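Acetyl-CoA acetyltransferase (Mycobacterium smegmatis, PDB 4EGV) is a monomeric thiolase-like protein of a distinct subfamily and probably acts as an acyltransferase. Local coordinates at residues 220-225 with 243-248. Residues are numbered along the deposited sequence; the frame is centred on the assembly and turned at random.
Sequences LFAPFS and EELLTV
Leu245 reaches from the short helix 242-246 to Phe221 and Ala222 on the long helix 210-230 of this thiolase-fold chain, and between segments 220-225 and 243-248 its CD1 makes the contact. Its CG stands beside the backbone N and anti to the carbonyl carbon (chi1 -74°), and with CD1 extended (chi2 170°) that methyl is carried to the neighbouring helix. CD1 lies 3.8 Å from the backbone N of Ala222 and 4.0 Å from CB of Phe221, meeting the long helix at the junction of two successive residues. The CB of Ala222 borders the same methyl at 4.2 Å. Phe221 meets the methyl with its CB, while its ring leads away to Met263, Pro347 and Pro374. Leu245 is buried and also touches Met263, and Ala218 one turn earlier on the long helix; Leu246 adds to the helix packing on Leu215 and Ala218. No hydrogen bond crosses between the two segments; the contact is a small apolar one.

Pro223, which has no N-H to give, sits at a kink in the long helix, and the N of Phe224 makes no helical bond to the preceding turn either. Ser225 OG donates to Ala222 O and also bonds Arg240 N, linking this helix to the connection that leads into helix 242-246. Where the short helix ends, Thr247 OG1 turns back and donates to Glu243 O at 2.7 Å, with the hydroxyl tilted 34° from the carbonyl plane.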
# COMPACT_ATOMS: atom_id res chain seq x y z
N LEU A 220 -9.18 -14.26 3.18
CA LEU A 220 -8.76 -12.92 3.46
C LEU A 220 -9.51 -11.92 2.57
O LEU A 220 -10.03 -10.91 3.07
CB LEU A 220 -7.25 -12.81 3.26
CG LEU A 220 -6.65 -11.44 3.53
CD1 LEU A 220 -6.62 -11.17 4.97
CD2 LEU A 220 -5.31 -11.39 2.95
N PHE A 221 -9.59 -12.22 1.27
CA PHE A 221 -10.07 -11.25 0.27
C PHE A 221 -11.57 -11.13 0.02
O PHE A 221 -12.01 -10.09 -0.50
CB PHE A 221 -9.36 -11.46 -1.07
CG PHE A 221 -8.16 -10.59 -1.28
CD1 PHE A 221 -7.43 -10.10 -0.21
CD2 PHE A 221 -7.72 -10.31 -2.57
CE1 PHE A 221 -6.31 -9.31 -0.42
CE2 PHE A 221 -6.58 -9.54 -2.77
CZ PHE A 221 -5.90 -9.03 -1.70
N ALA A 222 -12.33 -12.18 0.36
CA ALA A 222 -13.79 -12.16 0.12
C ALA A 222 -14.51 -11.07 0.93
O ALA A 222 -15.34 -10.34 0.36
CB ALA A 222 -14.42 -13.52 0.30
N PRO A 223 -14.18 -10.94 2.24
CA PRO A 223 -14.71 -9.84 3.03
C PRO A 223 -14.36 -8.44 2.49
O PRO A 223 -15.15 -7.52 2.63
CB PRO A 223 -14.04 -10.05 4.40
CG PRO A 223 -13.68 -11.44 4.44
CD PRO A 223 -13.42 -11.89 3.07
N PHE A 224 -13.18 -8.31 1.89
CA PHE A 224 -12.80 -7.13 1.08
C PHE A 224 -13.78 -6.77 -0.06
O PHE A 224 -14.25 -5.64 -0.14
CB PHE A 224 -11.40 -7.30 0.52
CG PHE A 224 -10.34 -7.06 1.52
CD1 PHE A 224 -9.44 -6.02 1.35
CD2 PHE A 224 -10.22 -7.84 2.63
CE1 PHE A 224 -8.45 -5.77 2.28
CE2 PHE A 224 -9.24 -7.59 3.57
CZ PHE A 224 -8.35 -6.58 3.39
N SER A 225 -14.09 -7.74 -0.93
CA SER A 225 -14.93 -7.46 -2.08
C SER A 225 -16.36 -7.19 -1.69
O SER A 225 -17.08 -6.53 -2.43
CB SER A 225 -14.82 -8.52 -3.19
OG SER A 225 -15.41 -9.74 -2.84
N GLU A 243 -15.24 -19.45 -2.41
CA GLU A 243 -15.22 -20.55 -3.38
C GLU A 243 -14.95 -20.03 -4.79
O GLU A 243 -14.14 -20.59 -5.53
CB GLU A 243 -16.58 -21.30 -3.31
CG GLU A 243 -16.63 -22.74 -3.89
CD GLU A 243 -16.04 -23.83 -2.94
OE1 GLU A 243 -14.80 -23.90 -2.80
OE2 GLU A 243 -16.81 -24.64 -2.35
N GLU A 244 -15.63 -18.94 -5.15
CA GLU A 244 -15.48 -18.28 -6.44
C GLU A 244 -14.04 -17.81 -6.68
O GLU A 244 -13.52 -18.00 -7.76
CB GLU A 244 -16.46 -17.11 -6.51
CG GLU A 244 -16.70 -16.47 -7.87
CD GLU A 244 -17.74 -15.32 -7.78
OE1 GLU A 244 -18.36 -15.14 -6.71
OE2 GLU A 244 -17.95 -14.61 -8.78
N LEU A 245 -13.40 -17.22 -5.67
CA LEU A 245 -12.00 -16.74 -5.74
C LEU A 245 -10.96 -17.86 -5.86
O LEU A 245 -9.93 -17.70 -6.53
CB LEU A 245 -11.64 -15.86 -4.54
CG LEU A 245 -12.19 -14.43 -4.43
CD1 LEU A 245 -11.94 -13.80 -3.08
CD2 LEU A 245 -11.60 -13.57 -5.50
N LEU A 246 -11.22 -18.97 -5.20
CA LEU A 246 -10.28 -20.05 -5.07
C LEU A 246 -10.35 -21.03 -6.24
O LEU A 246 -9.37 -21.73 -6.51
CB LEU A 246 -10.54 -20.75 -3.73
CG LEU A 246 -10.23 -22.22 -3.44
CD1 LEU A 246 -9.92 -22.45 -1.98
CD2 LEU A 246 -11.37 -23.10 -3.82
N THR A 247 -11.50 -21.09 -6.91
CA THR A 247 -11.76 -22.05 -8.01
C THR A 247 -11.28 -21.52 -9.35
O THR A 247 -11.83 -20.56 -9.89
CB THR A 247 -13.26 -22.44 -8.09
OG1 THR A 247 -13.69 -22.95 -6.82
CG2 THR A 247 -13.50 -23.50 -9.15
N VAL A 248 -10.25 -22.17 -9.88
CA VAL A 248 -9.71 -21.83 -11.20
C VAL A 248 -10.69 -22.24 -12.35
O VAL A 248 -11.09 -23.41 -12.48
CB VAL A 248 -8.29 -22.47 -11.41
CG1 VAL A 248 -7.63 -21.92 -12.67
CG2 VAL A 248 -7.41 -22.23 -10.20